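Local coordinates for protein peroxinectin A (Dictyostelium discoideum, PDB 6ERC) that uses hydrogen peroxide to oxidise phenolic donors, iodide and thiocyanate at a heme, as a secreted peroxidase of the animal heme peroxidase family, at residues Asn31-Lys37 against Lys130-Glu135; His67-Asn73 against Gly347-Glu353; Asp230-Ala235 against Ser254-Ile258; Asp285-Asn289 against Arg464-Gly468. One frame throughout, in Å; residues are numbered along the deposited sequence.

Interaction 1: Asn31-Lys37 against Lys130-Glu135; sequences NPIKFNK and KTVVDE
Asp-134 OD1 accepts from the backbone N of Lys-37 at 3.1 Å with an N-H...O angle of 157°, met on the syn side, 24° out of the carboxylate plane. The same oxygen lies over one face of the Phe-35 ring, 4.0 Å from CE1. Next to this bond, Glu-135 crosses the Asn-36 side chain at about a right angle, and its OE2 comes 3.3 Å from Asn-36 CB. Lys-34 runs over Val-133 and Glu-135, its CD 3.2 Å from Val-133 O; NZ remains 4.6 Å from Glu-135 OE1, a separation at which opposite charges probably still attract, though the charged atoms do not touch. Toward Asn-31, Val-132 packs on Pro-32, its CB against the carbonyl O and its CG1, lodged between the backbone N and the carbonyl carbon (chi1 66°), 3.8 Å from Pro-32 CG. Beyond this shell, Arg-118 of strand 113-124 donates to the carbonyls of Phe-35 and Asn-36, while Tyr-140 of strand 139-144 receives Lys-37 in a cation-pi contact. Two loops flanking the four-stranded antiparallel sheet are thus joined, beside the glycan that touches Glu-135. With its charge turned to a backbone N-H, buried Asp-134 is probably stabilised as a carboxylate.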
# COMPACT_ATOMS: atom_id res chain seq x y z
N ASN A 31 3.14 -17.85 -14.12
CA ASN A 31 3.25 -17.33 -15.48
C ASN A 31 2.08 -16.39 -15.77
O ASN A 31 0.94 -16.69 -15.42
CB ASN A 31 3.25 -18.48 -16.50
CG ASN A 31 4.55 -19.23 -16.53
OD1 ASN A 31 5.47 -18.88 -17.28
ND2 ASN A 31 4.65 -20.28 -15.73
N PRO A 32 2.33 -15.24 -16.39
CA PRO A 32 1.22 -14.38 -16.81
C PRO A 32 0.61 -14.86 -18.12
O PRO A 32 1.26 -15.50 -18.94
CB PRO A 32 1.87 -13.01 -16.98
CG PRO A 32 3.29 -13.31 -17.31
CD PRO A 32 3.64 -14.58 -16.59
N ILE A 33 -0.68 -14.54 -18.30
CA ILE A 33 -1.34 -14.75 -19.58
C ILE A 33 -1.08 -13.53 -20.45
O ILE A 33 -0.86 -12.42 -19.95
CB ILE A 33 -2.86 -15.01 -19.41
CG1 ILE A 33 -3.54 -13.87 -18.66
CG2 ILE A 33 -3.08 -16.33 -18.69
CD1 ILE A 33 -5.06 -13.93 -18.71
N LYS A 34 -1.11 -13.73 -21.77
CA LYS A 34 -0.82 -12.64 -22.70
C LYS A 34 -1.68 -11.42 -22.39
O LYS A 34 -2.90 -11.51 -22.32
CB LYS A 34 -1.05 -13.11 -24.14
CG LYS A 34 -0.19 -14.30 -24.55
CD LYS A 34 -0.07 -14.42 -26.06
CE LYS A 34 -1.42 -14.63 -26.73
NZ LYS A 34 -1.28 -14.82 -28.20
N PHE A 35 -1.02 -10.28 -22.20
CA PHE A 35 -1.71 -9.04 -21.89
C PHE A 35 -1.57 -7.99 -22.99
O PHE A 35 -2.15 -6.91 -22.86
CB PHE A 35 -1.21 -8.46 -20.55
CG PHE A 35 0.29 -8.42 -20.41
CD1 PHE A 35 1.02 -7.38 -20.94
CD2 PHE A 35 0.95 -9.43 -19.74
CE1 PHE A 35 2.39 -7.34 -20.81
CE2 PHE A 35 2.33 -9.40 -19.60
CZ PHE A 35 3.05 -8.35 -20.14
N ASN A 36 -0.83 -8.28 -24.06
CA ASN A 36 -0.77 -7.43 -25.24
C ASN A 36 -0.44 -5.98 -24.86
O ASN A 36 -1.24 -5.06 -24.98
CB ASN A 36 -2.10 -7.51 -26.00
CG ASN A 36 -1.98 -7.00 -27.42
OD1 ASN A 36 -1.52 -7.72 -28.31
ND2 ASN A 36 -2.41 -5.77 -27.65
N LYS A 37 0.81 -5.82 -24.40
CA LYS A 37 1.25 -4.55 -23.81
C LYS A 37 0.88 -3.36 -24.69
O LYS A 37 0.23 -2.42 -24.24
CB LYS A 37 2.76 -4.59 -23.58
CG LYS A 37 3.31 -3.36 -22.87
CD LYS A 37 4.82 -3.22 -23.05
CE LYS A 37 5.19 -2.72 -24.44
NZ LYS A 37 4.67 -1.35 -24.72
N LYS A 130 9.42 -16.68 -15.02
CA LYS A 130 8.04 -16.92 -15.41
C LYS A 130 7.54 -15.69 -16.17
O LYS A 130 7.16 -14.69 -15.56
CB LYS A 130 7.16 -17.22 -14.20
CG LYS A 130 7.51 -18.50 -13.46
CD LYS A 130 6.60 -18.71 -12.26
CE LYS A 130 7.00 -19.94 -11.46
NZ LYS A 130 6.85 -21.20 -12.24
N THR A 131 7.53 -15.78 -17.49
CA THR A 131 7.01 -14.70 -18.33
C THR A 131 6.03 -15.32 -19.32
O THR A 131 5.55 -16.44 -19.15
CB THR A 131 8.14 -13.94 -19.03
OG1 THR A 131 7.59 -12.83 -19.76
CG2 THR A 131 8.89 -14.85 -20.00
N VAL A 132 5.71 -14.56 -20.37
CA VAL A 132 4.89 -15.05 -21.47
C VAL A 132 5.28 -14.29 -22.73
O VAL A 132 5.64 -13.12 -22.68
CB VAL A 132 3.37 -14.89 -21.18
CG1 VAL A 132 2.97 -13.42 -21.10
CG2 VAL A 132 2.56 -15.61 -22.25
N VAL A 133 5.20 -14.99 -23.86
CA VAL A 133 5.44 -14.35 -25.16
C VAL A 133 4.23 -13.48 -25.48
O VAL A 133 3.13 -13.99 -25.70
CB VAL A 133 5.70 -15.39 -26.26
CG1 VAL A 133 5.72 -14.73 -27.64
CG2 VAL A 133 7.01 -16.11 -26.00
N ASP A 134 4.44 -12.16 -25.50
CA ASP A 134 3.36 -11.25 -25.84
C ASP A 134 2.87 -11.52 -27.26
O ASP A 134 3.49 -12.24 -28.05
CB ASP A 134 3.83 -9.80 -25.71
CG ASP A 134 2.68 -8.82 -25.63
OD1 ASP A 134 2.10 -8.68 -24.54
OD2 ASP A 134 2.36 -8.19 -26.66
N GLU A 135 1.74 -10.91 -27.60
CA GLU A 135 1.13 -11.13 -28.90
C GLU A 135 1.93 -10.49 -30.03
O GLU A 135 1.69 -10.82 -31.19
CB GLU A 135 -0.31 -10.60 -28.87
CG GLU A 135 -1.02 -10.96 -27.56
CD GLU A 135 -2.51 -10.71 -27.59
OE1 GLU A 135 -3.09 -10.60 -28.69
OE2 GLU A 135 -3.10 -10.62 -26.49

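Interaction 2: His67-Asn73 against Gly347-Glu353; sequences HLTDMFN and GLIINEE. With HEM (protoporphyrin IX containing Fe), chain F.
The imidazole of His-67 meets Glu-352 at its edge: ND1 donates to OE2 at 3.0 Å, somewhat tilted from the ring plane, and ring and carboxylate are turned 46° apart. The carboxylate of Glu-353 and the amide of Asn-73 lie nearly coplanar, 10° apart, with ND2 donating to OE1 at 3.0 Å almost along the C-O axis. One face of the Phe-72 ring carries Leu-68 CD2, offset toward the rim; Glu-353 OE2 reaches CD2 of this ring obliquely, at 3.6 Å. Glu-353 CG sits between its backbone N and carbonyl carbon (chi1 72°), and from there the extended chain runs beside Leu-68 to Asn-73. Without the carboxylate, as with an alanine here, Asn-73 ND2 would probably lose this acceptor and its amide could turn more freely beside the heme. Backbone bonds join the segments: Glu-353 N to Leu-68 O at 2.8 Å, Asp-70 N to Asn-351 O, and Met-71 N to Leu-348 O. Asn-351 ND2 adds a weak bond to Asp-70 OD2, and Met-71 CE packs 3.7 Å from Leu-348 CD1. Thr-69 is the N-cap of helix 70-80; its OG1 accepts weakly from Phe-72 N and also bonds Val-508 O near the C-terminus. With the single beta bridge of Thr-69 and Glu-352, these bonds join the chain that follows helix 342-350 to the start of helix 70-80, which carries Asn-73 into the heme pocket, its O 3.1 Å from heme CMC, and leads toward His-81, the predicted proton acceptor.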
# COMPACT_ATOMS: atom_id res chain seq x y z
N HIS A 67 -12.55 -7.67 13.91
CA HIS A 67 -12.57 -6.54 14.84
C HIS A 67 -11.28 -5.73 14.75
O HIS A 67 -10.66 -5.39 15.76
CB HIS A 67 -12.83 -7.02 16.27
CG HIS A 67 -14.06 -7.84 16.41
ND1 HIS A 67 -15.33 -7.30 16.35
CD2 HIS A 67 -14.23 -9.17 16.62
CE1 HIS A 67 -16.22 -8.26 16.51
NE2 HIS A 67 -15.58 -9.41 16.67
N LEU A 68 -10.88 -5.41 13.53
CA LEU A 68 -9.69 -4.61 13.28
C LEU A 68 -10.05 -3.14 13.17
O LEU A 68 -11.21 -2.77 12.98
CB LEU A 68 -8.99 -5.08 12.01
CG LEU A 68 -8.03 -6.27 12.16
CD1 LEU A 68 -8.54 -7.29 13.16
CD2 LEU A 68 -7.79 -6.92 10.81
N THR A 69 -9.04 -2.29 13.31
CA THR A 69 -9.22 -0.85 13.38
C THR A 69 -8.83 -0.19 12.06
O THR A 69 -8.12 -0.77 11.23
CB THR A 69 -8.38 -0.26 14.52
OG1 THR A 69 -6.99 -0.52 14.28
CG2 THR A 69 -8.77 -0.88 15.85
N ASP A 70 -9.30 1.05 11.89
CA ASP A 70 -8.87 1.84 10.75
C ASP A 70 -7.36 2.01 10.74
O ASP A 70 -6.74 2.06 9.66
CB ASP A 70 -9.56 3.21 10.76
CG ASP A 70 -11.06 3.11 10.55
OD1 ASP A 70 -11.50 2.23 9.78
OD2 ASP A 70 -11.79 3.93 11.15
N MET A 71 -6.74 2.11 11.92
CA MET A 71 -5.29 2.24 11.99
C MET A 71 -4.58 1.04 11.37
O MET A 71 -3.47 1.18 10.84
CB MET A 71 -4.86 2.41 13.45
CG MET A 71 -3.35 2.54 13.66
SD MET A 71 -2.64 3.96 12.81
CE MET A 71 -3.06 5.28 13.94
N PHE A 72 -5.21 -0.14 11.40
CA PHE A 72 -4.59 -1.33 10.83
C PHE A 72 -4.40 -1.18 9.32
O PHE A 72 -3.34 -1.52 8.78
CB PHE A 72 -5.44 -2.56 11.15
CG PHE A 72 -5.00 -3.80 10.41
CD1 PHE A 72 -3.88 -4.51 10.81
CD2 PHE A 72 -5.72 -4.26 9.31
CE1 PHE A 72 -3.48 -5.64 10.14
CE2 PHE A 72 -5.32 -5.39 8.63
CZ PHE A 72 -4.20 -6.09 9.05
N ASN A 73 -5.43 -0.69 8.62
CA ASN A 73 -5.29 -0.53 7.18
C ASN A 73 -4.53 0.74 6.82
O ASN A 73 -3.97 0.82 5.72
CB ASN A 73 -6.67 -0.56 6.49
CG ASN A 73 -7.41 0.76 6.59
OD1 ASN A 73 -7.02 1.76 6.00
ND2 ASN A 73 -8.54 0.74 7.30
N GLY A 347 -9.31 8.61 16.46
CA GLY A 347 -10.33 7.93 15.69
C GLY A 347 -9.82 6.65 15.05
O GLY A 347 -10.52 5.63 15.02
N LEU A 348 -8.59 6.68 14.53
CA LEU A 348 -8.06 5.53 13.80
C LEU A 348 -7.94 4.30 14.70
O LEU A 348 -8.17 3.17 14.25
CB LEU A 348 -6.71 5.87 13.18
CG LEU A 348 -6.69 6.93 12.08
CD1 LEU A 348 -5.25 7.23 11.69
CD2 LEU A 348 -7.49 6.49 10.87
N ILE A 349 -7.56 4.50 15.96
CA ILE A 349 -7.31 3.37 16.85
C ILE A 349 -8.57 2.86 17.54
O ILE A 349 -8.56 1.74 18.07
CB ILE A 349 -6.25 3.72 17.91
CG1 ILE A 349 -6.76 4.80 18.88
CG2 ILE A 349 -4.96 4.16 17.24
CD1 ILE A 349 -5.86 5.04 20.07
N ILE A 350 -9.65 3.64 17.56
CA ILE A 350 -10.86 3.25 18.26
C ILE A 350 -11.89 2.72 17.27
O ILE A 350 -12.69 1.83 17.60
CB ILE A 350 -11.44 4.43 19.08
CG1 ILE A 350 -12.44 3.93 20.11
CG2 ILE A 350 -12.10 5.47 18.17
CD1 ILE A 350 -11.81 3.24 21.31
N ASN A 351 -11.88 3.25 16.05
CA ASN A 351 -12.94 2.96 15.08
C ASN A 351 -12.65 1.65 14.35
O ASN A 351 -11.55 1.44 13.84
CB ASN A 351 -13.06 4.11 14.08
CG ASN A 351 -14.26 3.96 13.17
OD1 ASN A 351 -15.26 3.34 13.53
ND2 ASN A 351 -14.17 4.54 11.98
N GLU A 352 -13.66 0.78 14.28
CA GLU A 352 -13.52 -0.51 13.62
C GLU A 352 -13.62 -0.34 12.11
O GLU A 352 -14.45 0.43 11.61
CB GLU A 352 -14.59 -1.48 14.11
CG GLU A 352 -14.32 -2.93 13.73
CD GLU A 352 -15.48 -3.85 14.07
OE1 GLU A 352 -16.51 -3.80 13.36
OE2 GLU A 352 -15.37 -4.62 15.05
N GLU A 353 -12.78 -1.07 11.38
CA GLU A 353 -12.73 -0.94 9.93
C GLU A 353 -13.77 -1.84 9.28
O GLU A 353 -14.61 -2.46 9.95
CB GLU A 353 -11.33 -1.27 9.41
CG GLU A 353 -10.95 -2.74 9.47
CD GLU A 353 -9.67 -3.04 8.73
OE1 GLU A 353 -9.02 -2.08 8.25
OE2 GLU A 353 -9.30 -4.23 8.62
CHA HEM F . -2.89 0.89 -5.13
CHB HEM F . -5.91 4.20 -3.32
CHC HEM F . -5.89 1.86 0.94
CHD HEM F . -3.06 -1.58 -0.96
C1A HEM F . -3.76 1.95 -5.03
C2A HEM F . -4.18 2.80 -6.11
C3A HEM F . -5.02 3.72 -5.62
C4A HEM F . -5.15 3.47 -4.20
CMA HEM F . -5.72 4.85 -6.39
CAA HEM F . -3.73 2.64 -7.57
CBA HEM F . -4.96 2.21 -8.36
CGA HEM F . -4.53 1.49 -9.62
O1A HEM F . -3.90 0.41 -9.51
O2A HEM F . -4.83 2.00 -10.72
C1B HEM F . -6.14 3.86 -2.01
C2B HEM F . -6.95 4.62 -1.09
C3B HEM F . -6.94 3.98 0.09
C4B HEM F . -6.14 2.79 -0.05
CMB HEM F . -7.64 5.94 -1.49
CAB HEM F . -7.64 4.36 1.42
CBB HEM F . -8.46 5.41 1.55
C1C HEM F . -5.13 0.71 0.81
C2C HEM F . -4.88 -0.28 1.83
C3C HEM F . -4.09 -1.24 1.30
C4C HEM F . -3.83 -0.86 -0.07
CMC HEM F . -5.48 -0.16 3.25
CAC HEM F . -3.48 -2.55 1.87
CBC HEM F . -3.64 -3.00 3.12
C1D HEM F . -2.74 -1.19 -2.24
C2D HEM F . -1.81 -1.86 -3.12
C3D HEM F . -1.77 -1.18 -4.27
C4D HEM F . -2.66 -0.05 -4.15
CMD HEM F . -1.03 -3.15 -2.77
CAD HEM F . -0.92 -1.48 -5.52
CBD HEM F . 0.47 -0.94 -5.20
CGD HEM F . 1.14 -0.40 -6.43
O1D HEM F . 0.89 0.79 -6.78
O2D HEM F . 1.93 -1.13 -7.08
NA HEM F . -4.37 2.38 -3.87
NB HEM F . -5.66 2.74 -1.35
NC HEM F . -4.47 0.33 -0.34
ND HEM F . -3.24 -0.09 -2.90
FE HEM F . -4.39 1.34 -2.12

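Interaction 3: Asp230-Ala235 against Ser254-Ile258; sequences DHNRLA and SRSCI
His-231 lays one face of its imidazole on Ser-254, whose CB comes 3.3 Å from NE2, while Ile-258 CG1 and Arg-255 N lie at the ring edge near its plane. The ring reaches across because CG stands opposite the backbone N (chi1 175°). A bond at ND1 helps set its rotation: ND1 donates to Asn-232 OD1 at 3.3 Å, in the ring plane and nearly straight at 167°, and that oxygen also accepts from Met-174 N. Ile-258 fits alongside, CG1 3.9 Å from His-231 CB, with CD1 pushed on toward the backbone of His-231 and Asp-230 OD2. These residues belong to consecutive long helices, 218-241 and 247-275, which form a helical hairpin in the alpha-helical heme peroxidase fold; the short axes pass 9.2 Å apart at 134°, well short of antiparallel. Toward the connection the helices come close over small residues: Ser-254 OG rests 3.5 Å from Ala-235 CB but gives its hydrogen bond to Val-250 O in its own helix. Leu-234 sets CD1 3.5 Å from Cys-257 CB, just beside the disulfide from Cys-257 to Cys-485. No hydrogen bond crosses between the two segments. The charged groups serve other neighbours: Arg-233 grips Asp-230 OD1 side-on with NE and NH2, the latter at 3.0 Å, both from the same face of the carboxylate plane, and Asp-230 OD2 forms a salt bridge with Arg-496.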
# COMPACT_ATOMS: atom_id res chain seq x y z
N ASP A 230 9.25 11.31 15.62
CA ASP A 230 10.11 10.33 16.27
C ASP A 230 11.53 10.39 15.71
O ASP A 230 12.49 10.11 16.43
CB ASP A 230 9.52 8.93 16.10
CG ASP A 230 10.00 7.97 17.17
OD1 ASP A 230 9.88 8.30 18.36
OD2 ASP A 230 10.47 6.86 16.81
N HIS A 231 11.67 10.74 14.43
CA HIS A 231 13.00 10.87 13.84
C HIS A 231 13.75 12.05 14.44
O HIS A 231 14.88 11.91 14.93
CB HIS A 231 12.90 11.02 12.33
CG HIS A 231 14.21 11.27 11.66
ND1 HIS A 231 14.76 12.53 11.55
CD2 HIS A 231 15.09 10.43 11.07
CE1 HIS A 231 15.92 12.45 10.92
NE2 HIS A 231 16.14 11.18 10.62
N ASN A 232 13.13 13.23 14.42
CA ASN A 232 13.79 14.41 14.97
C ASN A 232 14.02 14.27 16.47
O ASN A 232 14.97 14.85 17.01
CB ASN A 232 12.95 15.66 14.68
CG ASN A 232 13.02 16.07 13.22
OD1 ASN A 232 13.81 15.54 12.45
ND2 ASN A 232 12.19 17.03 12.84
N ARG A 233 13.18 13.50 17.15
CA ARG A 233 13.40 13.24 18.57
C ARG A 233 14.69 12.45 18.77
O ARG A 233 15.51 12.79 19.63
CB ARG A 233 12.20 12.49 19.15
CG ARG A 233 12.19 12.40 20.66
CD ARG A 233 11.01 11.58 21.15
NE ARG A 233 11.08 10.20 20.65
CZ ARG A 233 11.82 9.24 21.20
NH1 ARG A 233 12.56 9.49 22.27
NH2 ARG A 233 11.82 8.03 20.67
N LEU A 234 14.89 11.39 17.98
CA LEU A 234 16.11 10.60 18.10
C LEU A 234 17.33 11.38 17.65
O LEU A 234 18.42 11.19 18.21
CB LEU A 234 15.98 9.31 17.28
CG LEU A 234 14.98 8.27 17.78
CD1 LEU A 234 14.94 7.10 16.82
CD2 LEU A 234 15.32 7.78 19.17
N ALA A 235 17.19 12.26 16.66
CA ALA A 235 18.32 13.06 16.21
C ALA A 235 18.83 13.97 17.33
O ALA A 235 20.04 14.13 17.50
CB ALA A 235 17.94 13.88 14.98
N SER A 254 19.72 8.24 12.78
CA SER A 254 18.29 8.40 13.01
C SER A 254 17.49 7.68 11.93
O SER A 254 16.50 7.00 12.24
CB SER A 254 17.93 9.89 13.04
OG SER A 254 18.61 10.56 14.08
N ARG A 255 17.89 7.82 10.67
CA ARG A 255 17.24 7.08 9.59
C ARG A 255 17.26 5.58 9.87
O ARG A 255 16.26 4.88 9.65
CB ARG A 255 17.91 7.39 8.25
CG ARG A 255 17.39 6.56 7.08
CD ARG A 255 17.65 7.22 5.73
NE ARG A 255 18.81 6.66 5.03
CZ ARG A 255 18.76 5.70 4.11
NH1 ARG A 255 17.60 5.16 3.75
NH2 ARG A 255 19.87 5.27 3.53
N SER A 256 18.40 5.07 10.36
CA SER A 256 18.52 3.64 10.61
C SER A 256 17.53 3.18 11.68
O SER A 256 16.93 2.11 11.56
CB SER A 256 19.95 3.31 11.03
OG SER A 256 20.16 1.91 11.10
N CYS A 257 17.33 3.99 12.73
CA CYS A 257 16.39 3.62 13.78
C CYS A 257 14.96 3.57 13.25
O CYS A 257 14.21 2.64 13.55
CB CYS A 257 16.49 4.60 14.96
SG CYS A 257 18.07 4.64 15.82
N ILE A 258 14.57 4.59 12.48
CA ILE A 258 13.20 4.66 11.97
C ILE A 258 12.91 3.47 11.06
O ILE A 258 11.83 2.87 11.12
CB ILE A 258 12.97 6.00 11.26
CG1 ILE A 258 13.10 7.16 12.25
CG2 ILE A 258 11.60 6.02 10.57
CD1 ILE A 258 12.07 7.16 13.38

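Interaction 4: Asp285-Asn289 against Arg464-Gly468; sequences DANVN and RTRAG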
# COMPACT_ATOMS: atom_id res chain seq x y z
N ASP A 285 19.82 -14.21 3.87
CA ASP A 285 20.15 -15.17 2.82
C ASP A 285 20.49 -14.39 1.56
O ASP A 285 19.61 -13.76 0.97
CB ASP A 285 18.99 -16.14 2.59
CG ASP A 285 19.39 -17.35 1.77
OD1 ASP A 285 20.23 -17.21 0.86
OD2 ASP A 285 18.85 -18.44 2.04
N ALA A 286 21.76 -14.43 1.15
CA ALA A 286 22.19 -13.69 -0.03
C ALA A 286 21.62 -14.25 -1.32
O ALA A 286 21.73 -13.59 -2.36
CB ALA A 286 23.72 -13.69 -0.12
N ASN A 287 21.01 -15.43 -1.29
CA ASN A 287 20.40 -16.02 -2.48
C ASN A 287 18.92 -15.70 -2.61
O ASN A 287 18.32 -16.06 -3.63
CB ASN A 287 20.60 -17.53 -2.47
CG ASN A 287 22.05 -17.93 -2.42
OD1 ASN A 287 22.91 -17.28 -3.02
ND2 ASN A 287 22.35 -19.01 -1.69
N VAL A 288 18.32 -15.05 -1.62
CA VAL A 288 16.90 -14.71 -1.66
C VAL A 288 16.74 -13.35 -2.33
O VAL A 288 17.47 -12.40 -2.03
CB VAL A 288 16.30 -14.71 -0.24
CG1 VAL A 288 14.92 -14.07 -0.22
CG2 VAL A 288 16.23 -16.13 0.28
N ASN A 289 15.77 -13.25 -3.23
CA ASN A 289 15.46 -12.01 -3.92
C ASN A 289 14.29 -11.33 -3.22
O ASN A 289 13.20 -11.90 -3.13
CB ASN A 289 15.13 -12.28 -5.39
CG ASN A 289 14.92 -11.00 -6.19
OD1 ASN A 289 15.09 -9.90 -5.67
ND2 ASN A 289 14.56 -11.14 -7.45
N ARG A 464 10.51 -12.98 1.88
CA ARG A 464 11.65 -12.61 1.05
C ARG A 464 12.16 -11.21 1.38
O ARG A 464 13.38 -11.00 1.46
CB ARG A 464 11.28 -12.72 -0.43
CG ARG A 464 11.18 -14.16 -0.91
CD ARG A 464 10.94 -14.26 -2.40
NE ARG A 464 9.62 -13.75 -2.79
CZ ARG A 464 9.39 -12.55 -3.29
NH1 ARG A 464 8.15 -12.19 -3.61
NH2 ARG A 464 10.38 -11.69 -3.49
N THR A 465 11.27 -10.24 1.58
CA THR A 465 11.72 -8.89 1.87
C THR A 465 12.38 -8.77 3.24
O THR A 465 12.97 -7.72 3.53
CB THR A 465 10.57 -7.88 1.77
OG1 THR A 465 9.38 -8.44 2.35
CG2 THR A 465 10.32 -7.51 0.31
N ARG A 466 12.30 -9.80 4.08
CA ARG A 466 13.09 -9.89 5.30
C ARG A 466 14.36 -10.70 5.09
O ARG A 466 15.46 -10.25 5.44
CB ARG A 466 12.26 -10.51 6.43
CG ARG A 466 13.07 -10.85 7.67
CD ARG A 466 12.18 -11.18 8.86
NE ARG A 466 11.72 -12.57 8.85
CZ ARG A 466 10.94 -13.11 9.78
NH1 ARG A 466 10.51 -12.39 10.81
NH2 ARG A 466 10.57 -14.38 9.68
N ALA A 467 14.24 -11.90 4.51
CA ALA A 467 15.39 -12.78 4.35
C ALA A 467 16.37 -12.23 3.31
O ALA A 467 17.58 -12.42 3.46
CB ALA A 467 14.93 -14.18 3.95
N GLY A 468 15.87 -11.57 2.27
CA GLY A 468 16.73 -11.01 1.25
C GLY A 468 17.28 -9.64 1.56
O GLY A 468 17.96 -9.05 0.72
O HOH W 1 17.37 -9.31 -2.40
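Arg-464 NH2 donates to Asn-289 O at 2.9 Å, with an N-H...O angle of 161° and the oxygen almost exactly in the guanidinium plane. From the carbonyl's side the donor is tilted 25° out of its plane. The same NH2 also bonds Gln-291 O, while NE forms a salt bridge with Glu-460, so NE and NH2 together engage two backbone oxygens and a carboxylate. A bend at chi3 (-67°) curls the chain round Asn-289 O, with CD 3.3 Å from it. With a leucine at Arg-464, the carbonyls of Asn-289 and Gln-291 would probably lose their shared donor and Glu-460 its positive partner, leaving the loop less firmly held to the helix. At the other end of the contact Asp-285 N donates to Ala-467 O at 2.9 Å. Asp-285 to Val-288 is a type I beta turn, reinforced by an Asx turn in which Asp-285 OD1 accepts from Asn-287 N at 2.9 Å; the turn sits against the C-terminal end of helix 452-467, where Ala-467 O is available to the loop. Between the two bonds Val-288 lies against the helix, its CG1 3.8 Å from Arg-464 CG and 4.2 Å from Ala-467 CB. Gly-468 CA comes 3.6 Å from Val-288 O, an approach suited to a residue without a side chain. One water donates to both Val-288 O and Gly-468 O, the former at 3.1 Å, bridging the two carbonyls.

In the fold
All eight segments fall within the animal heme peroxidase family region, and none of the four contacts touches another. Interaction 2 alone reaches the heme, through Asn-73, whose side chain is about 10 Å from that of the predicted proton acceptor His-81. Interaction 4 stands back, the side chain of Arg-464 about 13 Å from the heme. Interaction 3 is nested in the chain loop closed by interaction 2, their centres about 26 Å apart, and helix 247-275 links them: it carries Ser-254 to Ile-258 and, further on, Tyr-270, which stacks on Phe-72. Interaction 1 lies across the chain's centre from interactions 2 and 3, and its nearest atoms are about 11 Å from interaction 4.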